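Local coordinates for putative N-acetylneuraminate lyase ([Ruminococcus] gnavus ATCC 29149, PDB 6RB7), which is a putative lyase of the dihydrodipicolinate synthetase family, a four-chain protein whose subunits are built as (beta/alpha)8 barrels with a C-terminal helical extension, at residues S230-G235 / K253-I258; P224-M229 / E275-M280. All coordinates share one frame; numbering follows the deposited sequence.

Contact 1 (S230-G235 / K253-I258)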
ATOM      1  N   SER A 230      20.339  -3.046  14.517  1.00 10.09           N
ATOM      2  CA  SER A 230      19.132  -3.828  14.822  1.00 10.26           C
ATOM      3  C   SER A 230      19.092  -5.070  13.939  1.00 10.79           C
ATOM      4  O   SER A 230      18.673  -6.141  14.442  1.00 11.11           O
ATOM      5  CB  SER A 230      17.911  -2.974  14.625  1.00 12.08           C
ATOM      6  OG  SER A 230      17.816  -1.981  15.627  1.00 12.52           O
ATOM      7  N   GLY A 231      19.398  -4.951  12.653  1.00 10.53           N
ATOM      8  CA  GLY A 231      19.424  -6.127  11.763  1.00 10.32           C
ATOM      9  C   GLY A 231      20.549  -7.059  12.145  1.00 10.90           C
ATOM     10  O   GLY A 231      20.353  -8.287  12.086  1.00 11.38           O
ATOM     11  N   ARG A 232      21.702  -6.515  12.487  1.00 11.61           N
ATOM     12  CA  ARG A 232      22.867  -7.325  12.930  1.00 12.88           C
ATOM     13  C   ARG A 232      22.503  -8.159  14.159  1.00 13.35           C
ATOM     14  O   ARG A 232      22.669  -9.395  14.105  1.00 13.76           O
ATOM     15  CB  ARG A 232      24.050  -6.399  13.164  1.00 12.72           C
ATOM     16  CG  ARG A 232      24.704  -5.921  11.876  1.00 13.63           C
ATOM     17  CD  ARG A 232      25.578  -6.957  11.133  1.00 15.79           C
ATOM     18  NE  ARG A 232      26.776  -7.115  11.959  1.00 16.90           N
ATOM     19  CZ  ARG A 232      27.000  -8.082  12.815  1.00 14.90           C
ATOM     20  NH1 ARG A 232      26.204  -9.115  12.961  1.00 15.92           N
ATOM     21  NH2 ARG A 232      28.111  -8.052  13.539  1.00 18.24           N
ATOM     22  N   VAL A 233      21.929  -7.554  15.196  1.00 12.52           N
ATOM     23  CA  VAL A 233      21.745  -8.348  16.445  1.00 11.52           C
ATOM     24  C   VAL A 233      20.694  -9.430  16.241  1.00 11.39           C
ATOM     25  O   VAL A 233      20.723 -10.405  16.986  1.00 13.65           O
ATOM     26  CB  VAL A 233      21.466  -7.482  17.684  1.00 12.83           C
ATOM     27  CG1 VAL A 233      22.648  -6.598  17.982  1.00 16.10           C
ATOM     28  CG2 VAL A 233      20.159  -6.702  17.603  1.00 13.36           C
ATOM     29  N   ILE A 234      19.739  -9.263  15.323  1.00 10.76           N
ATOM     30  CA  ILE A 234      18.652 -10.257  15.210  1.00 11.36           C
ATOM     31  C   ILE A 234      19.044 -11.356  14.224  1.00  9.74           C
ATOM     32  O   ILE A 234      18.246 -12.291  14.090  1.00 13.98           O
ATOM     33  CB  ILE A 234      17.308  -9.592  14.872  1.00 11.89           C
ATOM     34  CG1 ILE A 234      16.142 -10.417  15.436  1.00 14.37           C
ATOM     35  CG2 ILE A 234      17.194  -9.355  13.373  1.00 12.14           C
ATOM     36  CD1 ILE A 234      14.795  -9.702  15.293  1.00 15.69           C
ATOM     37  N   GLY A 235      20.224 -11.295  13.630  1.00 14.20           N
ATOM     38  CA  GLY A 235      20.739 -12.459  12.888  1.00 15.84           C
ATOM     39  C   GLY A 235      21.393 -12.179  11.549  1.00 14.96           C
ATOM     40  O   GLY A 235      21.853 -13.155  10.927  1.00 14.26           O
ATOM     41  N   LYS A 253      33.483   0.693  12.812  1.00 11.59           N
ATOM     42  CA  LYS A 253      33.516   0.865  14.282  1.00 12.47           C
ATOM     43  C   LYS A 253      32.185   0.432  14.900  1.00 12.39           C
ATOM     44  O   LYS A 253      32.199  -0.200  15.952  1.00 14.67           O
ATOM     45  CB  LYS A 253      33.860   2.305  14.634  1.00 13.96           C
ATOM     46  CG  LYS A 253      34.119   2.488  16.130  1.00 14.68           C
ATOM     47  CD  LYS A 253      35.412   1.830  16.557  1.00 19.27           C
ATOM     48  CE  LYS A 253      35.679   2.062  18.030  1.00 26.22           C
ATOM     49  NZ  LYS A 253      37.015   1.521  18.417  1.00 25.96           N
ATOM     50  N   LEU A 254      31.077   0.709  14.228  1.00 12.88           N
ATOM     51  CA  LEU A 254      29.744   0.229  14.686  1.00 12.13           C
ATOM     52  C   LEU A 254      29.780  -1.283  14.775  1.00 11.85           C
ATOM     53  O   LEU A 254      29.352  -1.837  15.791  1.00 14.23           O
ATOM     54  CB  LEU A 254      28.702   0.729  13.693  1.00 13.19           C
ATOM     55  CG  LEU A 254      27.261   0.334  13.934  1.00 13.60           C
ATOM     56  CD1 LEU A 254      26.798   0.567  15.347  1.00 16.12           C
ATOM     57  CD2 LEU A 254      26.368   1.077  12.977  1.00 16.02           C
ATOM     58  N   ASP A 255      30.268  -1.949  13.739  1.00 12.40           N
ATOM     59  CA  ASP A 255      30.290  -3.423  13.697  1.00 13.24           C
ATOM     60  C   ASP A 255      31.194  -3.951  14.812  1.00 16.44           C
ATOM     61  O   ASP A 255      30.844  -4.959  15.453  1.00 20.53           O
ATOM     62  CB  ASP A 255      30.707  -3.900  12.318  1.00 16.00           C
ATOM     63  CG  ASP A 255      30.148  -5.240  11.941  1.00 19.30           C
ATOM     64  OD1 ASP A 255      29.062  -5.556  12.431  1.00 21.56           O
ATOM     65  OD2 ASP A 255      30.837  -5.951  11.198  1.00 19.96           O
ATOM     66  N   GLU A 256      32.321  -3.289  15.058  1.00 15.90           N
ATOM     67  CA  GLU A 256      33.241  -3.684  16.161  1.00 17.26           C
ATOM     68  C   GLU A 256      32.500  -3.587  17.496  1.00 17.46           C
ATOM     69  O   GLU A 256      32.570  -4.554  18.307  1.00 18.66           O
ATOM     70  CB  GLU A 256      34.473  -2.774  16.136  1.00 18.66           C
ATOM     71  CG  GLU A 256      35.498  -3.136  17.174  1.00 23.67           C
ATOM     72  CD  GLU A 256      36.563  -2.053  17.305  1.00 28.25           C
ATOM     73  OE1 GLU A 256      36.352  -1.113  18.079  1.00 31.63           O
ATOM     74  OE2 GLU A 256      37.508  -2.082  16.529  1.00 38.63           O
ATOM     75  N   CYS A 257      31.754  -2.524  17.732  1.00 15.98           N
ATOM     76  CA  CYS A 257      30.975  -2.363  18.979  1.00 15.83           C
ATOM     77  C   CYS A 257      29.923  -3.465  19.089  1.00 21.17           C
ATOM     78  O   CYS A 257      29.775  -4.048  20.191  1.00 19.92           O
ATOM     79  CB  CYS A 257      30.307  -1.013  19.081  1.00 18.98           C
ATOM     80  SG  CYS A 257      31.476   0.359  19.227  1.00 21.34           S
ATOM     81  N   ILE A 258      29.204  -3.762  18.008  1.00 17.63           N
ATOM     82  CA  ILE A 258      28.166  -4.825  18.063  1.00 18.44           C
ATOM     83  C   ILE A 258      28.814  -6.162  18.416  1.00 19.59           C
ATOM     84  O   ILE A 258      28.289  -6.877  19.284  1.00 20.48           O
ATOM     85  CB  ILE A 258      27.393  -4.889  16.740  1.00 15.59           C
ATOM     86  CG1 ILE A 258      26.538  -3.624  16.551  1.00 15.97           C
ATOM     87  CG2 ILE A 258      26.559  -6.171  16.637  1.00 17.37           C
ATOM     88  CD1 ILE A 258      26.212  -3.378  15.115  1.00 15.69           C
TER
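R232 and D255 form a salt bridge between two neighbouring outer helices of the (beta/alpha)8 barrel: helix 228-234, which follows strand 219-222, and helix 248-259, which follows strand 238-241. The axes of the two helical segments come no nearer than 10.9 Å, so side chains must span the gap. Arginine has the length for this, and its chain is bent twice, at chi2 (-75°) and chi3 (-71°), which folds the guanidinium round to present one edge to the aspartate. Two nitrogens on that edge share one oxygen: R232 NE lies 2.8 Å from D255 OD1, and R232 NH2 lies 2.9 Å from the same D255 OD1. OD1 lies in the guanidinium plane and receives both bonds on its syn side, but the carboxylate is turned almost perpendicular, its plane 82° from that of the guanidinium, so NE and NH2 sit a little to either side of the carboxylate plane. This is a side-on grip of a single oxygen, unlike the coplanar fork that uses both. Two further N-H bonds are used, R232 NH1 to A236 O and R232 NH2 to N259 OD1, which should fix the rotation of the group.

Next to this polar edge lies a small apolar patch. Isoleucine suits its place because its two branches reach different partners, the longer one bringing I258 CD1 to 4.2 Å from R232 CB, where the arginine is still aliphatic. Compact V233 crosses I258 at about a right angle and also packs on V233 of the second subunit. I258 CG2 stands over one guanidinium face, offset toward its rim, 3.9 Å from R232 NH2 and 4.2 Å from V233 CG1.

Contact 2 (P224-M229 / E275-M280)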
ATOM      1  N   PRO A 224      18.990  -2.018   5.126  1.00 12.60           N
ATOM      2  CA  PRO A 224      18.641  -0.642   5.546  1.00 11.67           C
ATOM      3  C   PRO A 224      19.708  -0.085   6.495  1.00 10.53           C
ATOM      4  O   PRO A 224      19.806  -0.518   7.665  1.00 10.61           O
ATOM      5  CB  PRO A 224      17.289  -0.782   6.250  1.00 14.32           C
ATOM      6  CG  PRO A 224      16.745  -2.103   5.718  1.00 12.54           C
ATOM      7  CD  PRO A 224      18.001  -2.968   5.632  1.00 12.87           C
ATOM      8  N   ASP A 225      20.532   0.848   6.001  1.00 10.38           N
ATOM      9  CA  ASP A 225      21.714   1.298   6.779  1.00 10.57           C
ATOM     10  C   ASP A 225      21.263   1.900   8.126  1.00  9.94           C
ATOM     11  O   ASP A 225      22.007   1.789   9.130  1.00 10.47           O
ATOM     12  CB  ASP A 225      22.481   2.340   5.983  1.00 11.13           C
ATOM     13  CG  ASP A 225      22.942   1.891   4.592  1.00 16.86           C
ATOM     14  OD1 ASP A 225      22.615   0.761   4.180  1.00 15.53           O
ATOM     15  OD2 ASP A 225      23.693   2.668   3.958  1.00 14.73           O
ATOM     16  N   GLU A 226      20.119   2.576   8.130  1.00 10.68           N
ATOM     17  CA  GLU A 226      19.563   3.261   9.316  1.00 10.73           C
ATOM     18  C   GLU A 226      19.207   2.259  10.418  1.00 10.53           C
ATOM     19  O   GLU A 226      18.986   2.661  11.553  1.00 11.57           O
ATOM     20  CB  GLU A 226      18.289   4.007   8.908  1.00 14.42           C
ATOM     21  CG  GLU A 226      18.508   5.100   7.860  1.00 17.64           C
ATOM     22  CD  GLU A 226      18.424   4.657   6.393  1.00 15.21           C
ATOM     23  OE1 GLU A 226      18.504   3.428   6.063  1.00 13.83           O
ATOM     24  OE2 GLU A 226      18.209   5.557   5.523  1.00 18.70           O
ATOM     25  N   GLN A 227      19.141   0.991  10.092  1.00 10.16           N
ATOM     26  CA  GLN A 227      18.775  -0.095  11.051  1.00 10.73           C
ATOM     27  C   GLN A 227      19.949  -1.086  11.245  1.00 11.53           C
ATOM     28  O   GLN A 227      19.730  -2.167  11.796  1.00 11.94           O
ATOM     29  CB  GLN A 227      17.531  -0.805  10.526  1.00 10.44           C
ATOM     30  CG  GLN A 227      16.349   0.123  10.339  1.00  9.77           C
ATOM     31  CD  GLN A 227      15.043  -0.561   9.955  1.00 10.88           C
ATOM     32  OE1 GLN A 227      13.986   0.010  10.245  1.00 10.71           O
ATOM     33  NE2 GLN A 227      15.079  -1.762   9.326  1.00 10.55           N
ATOM     34  N   PHE A 228      21.157  -0.724  10.819  1.00 11.23           N
ATOM     35  CA  PHE A 228      22.349  -1.605  10.834  1.00 11.16           C
ATOM     36  C   PHE A 228      22.432  -2.412  12.138  1.00 11.68           C
ATOM     37  O   PHE A 228      22.449  -3.667  12.078  1.00 10.43           O
ATOM     38  CB  PHE A 228      23.591  -0.752  10.585  1.00 10.91           C
ATOM     39  CG  PHE A 228      24.892  -1.484  10.445  1.00 10.86           C
ATOM     40  CD1 PHE A 228      25.512  -2.061  11.538  1.00 11.12           C
ATOM     41  CD2 PHE A 228      25.526  -1.578   9.205  1.00 10.18           C
ATOM     42  CE1 PHE A 228      26.740  -2.702  11.403  1.00 13.45           C
ATOM     43  CE2 PHE A 228      26.764  -2.171   9.092  1.00 12.08           C
ATOM     44  CZ  PHE A 228      27.355  -2.773  10.173  1.00 12.14           C
ATOM     45  N   MET A 229      22.434  -1.739  13.285  1.00 12.37           N
ATOM     46  CA  MET A 229      22.706  -2.450  14.546  1.00 10.91           C
ATOM     47  C   MET A 229      21.565  -3.406  14.878  1.00 11.08           C
ATOM     48  O   MET A 229      21.826  -4.500  15.445  1.00 12.75           O
ATOM     49  CB  MET A 229      22.975  -1.493  15.701  1.00 13.00           C
ATOM     50  CG  MET A 229      21.824  -0.678  16.113  1.00 11.91           C
ATOM     51  SD  MET A 229      22.346   0.517  17.408  1.00 15.60           S
ATOM     52  CE  MET A 229      22.753  -0.561  18.765  1.00 16.96           C
ATOM     53  N   GLU A 275      21.871  10.538  11.477  1.00 12.18           N
ATOM     54  CA  GLU A 275      21.779  12.011  11.328  1.00 13.71           C
ATOM     55  C   GLU A 275      22.436  12.439  10.011  1.00 13.75           C
ATOM     56  O   GLU A 275      21.895  13.329   9.315  1.00 14.67           O
ATOM     57  CB  GLU A 275      22.438  12.642  12.554  1.00 17.42           C
ATOM     58  CG  GLU A 275      22.325  14.136  12.643  1.00 25.87           C
ATOM     59  CD  GLU A 275      23.060  14.737  13.838  1.00 35.83           C
ATOM     60  OE1 GLU A 275      24.226  14.290  14.188  1.00 27.31           O
ATOM     61  OE2 GLU A 275      22.480  15.667  14.440  1.00 44.63           O
ATOM     62  N   ILE A 276      23.584  11.853   9.696  1.00 11.82           N
ATOM     63  CA  ILE A 276      24.291  12.155   8.431  1.00 14.18           C
ATOM     64  C   ILE A 276      23.411  11.729   7.259  1.00 13.51           C
ATOM     65  O   ILE A 276      23.280  12.471   6.283  1.00 14.89           O
ATOM     66  CB  ILE A 276      25.694  11.506   8.425  1.00 11.93           C
ATOM     67  CG1 ILE A 276      26.590  12.198   9.446  1.00 14.69           C
ATOM     68  CG2 ILE A 276      26.305  11.483   7.035  1.00 13.81           C
ATOM     69  CD1 ILE A 276      27.733  11.383   9.918  1.00 13.78           C
ATOM     70  N   ILE A 277      22.838  10.516   7.286  1.00 11.28           N
ATOM     71  CA  ILE A 277      21.981  10.065   6.179  1.00 10.91           C
ATOM     72  C   ILE A 277      20.835  11.051   5.983  1.00 12.89           C
ATOM     73  O   ILE A 277      20.541  11.422   4.826  1.00 14.25           O
ATOM     74  CB  ILE A 277      21.468   8.635   6.433  1.00 12.94           C
ATOM     75  CG1 ILE A 277      22.639   7.645   6.461  1.00 12.29           C
ATOM     76  CG2 ILE A 277      20.418   8.267   5.402  1.00 13.05           C
ATOM     77  CD1 ILE A 277      22.240   6.273   6.896  1.00 13.12           C
ATOM     78  N   TYR A 278      20.179  11.465   7.071  1.00 13.65           N
ATOM     79  CA  TYR A 278      19.014  12.355   6.938  1.00 13.31           C
ATOM     80  C   TYR A 278      19.478  13.689   6.325  1.00 12.41           C
ATOM     81  O   TYR A 278      18.772  14.218   5.414  1.00 15.39           O
ATOM     82  CB  TYR A 278      18.288  12.536   8.253  1.00 13.44           C
ATOM     83  CG  TYR A 278      17.880  11.240   8.926  1.00 13.76           C
ATOM     84  CD1 TYR A 278      17.549  10.106   8.194  1.00 14.75           C
ATOM     85  CD2 TYR A 278      17.904  11.129  10.297  1.00 14.52           C
ATOM     86  CE1 TYR A 278      17.230   8.922   8.826  1.00 14.41           C
ATOM     87  CE2 TYR A 278      17.542   9.956  10.943  1.00 15.43           C
ATOM     88  CZ  TYR A 278      17.214   8.852  10.210  1.00 13.88           C
ATOM     89  OH  TYR A 278      16.919   7.661  10.811  1.00 15.53           O
ATOM     90  N   LYS A 279      20.646  14.164   6.719  1.00 12.99           N
ATOM     91  CA  LYS A 279      21.187  15.410   6.123  1.00 13.60           C
ATOM     92  C   LYS A 279      21.453  15.203   4.619  1.00 14.87           C
ATOM     93  O   LYS A 279      21.052  16.044   3.803  1.00 15.20           O
ATOM     94  CB  LYS A 279      22.458  15.824   6.859  1.00 14.76           C
ATOM     95  CG  LYS A 279      23.095  17.118   6.330  1.00 14.76           C
ATOM     96  CD  LYS A 279      22.241  18.326   6.476  1.00 20.93           C
ATOM     97  CE  LYS A 279      21.899  18.660   7.900  1.00 30.25           C
ATOM     98  NZ  LYS A 279      21.295  20.024   7.957  1.00 30.70           N
ATOM     99  N   MET A 280      22.061  14.095   4.230  1.00 12.85           N
ATOM    100  CA  MET A 280      22.363  13.884   2.808  1.00 13.89           C
ATOM    101  C   MET A 280      21.059  13.780   2.017  1.00 17.04           C
ATOM    102  O   MET A 280      21.038  14.187   0.871  1.00 20.59           O
ATOM    103  CB  MET A 280      23.180  12.621   2.610  1.00 14.88           C
ATOM    104  CG  MET A 280      24.528  12.708   3.297  1.00 15.55           C
ATOM    105  SD  MET A 280      25.705  11.428   2.810  1.00 16.96           S
ATOM    106  CE  MET A 280      24.828   9.957   3.378  1.00 16.48           C
TER
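I277 drives its CD1 against D225 and E226, joining a short 3-10 turn that follows strand 219-222 of the (beta/alpha)8 barrel to helix 263-281 of the C-terminal extension. This is the tight part. I277 CD1 lies 4.0 Å from D225 CB and equally 4.0 Å from E226 CG, so the long isoleucine branch meets the aliphatic roots of two acidic residues. A bend in the glutamate at chi2 (89°) turns its carboxylate toward the shorter branch of I277, bringing E226 OE2 to 3.5 Å from I277 CG2. Both carboxylates have polar partners: D225 OD2 bonds T243 OG1, and E226 OE2 bonds a bound 2-amino-2-hydroxymethyl-propane-1,3-diol, probably from the crystallisation liquor. Backbone atoms strengthen the join, D225 O accepting from Q270 NE2 and E226 O from N274 ND2, both on the same helix.

Toward the partly exposed side, between E226 and Y278, the fit is looser. Tyrosine suits this place because its ring borders the glutamate chain while its OH hydrogen-bonds Q208 of the second subunit. The ring meets that chain obliquely, with Y278 CE1 4.1 Å from E226 CG.

Contacts 1 and 2 have centres 14 Å apart and draw on successive pieces of one chain run, 224-229 and 230-235, which share helix 228-234. Their partners come later in the reverse order, 253-258 on helix 248-259 before 275-280 on helix 263-281, so contact 2 encloses contact 1 along the sequence. Contact 1 joins two adjacent barrel helices, whereas contact 2 ties the barrel to the C-terminal helices. The two meet directly: L254 CD2 packs 3.6 Å from F228 CD1, and I258 CD1 lies 3.7 Å from M229 CA. Helix 228-234 itself meets three neighbours: R232 the barrel helix 248-259, M229 helix 263-281, and V233 its counterpart in the second subunit.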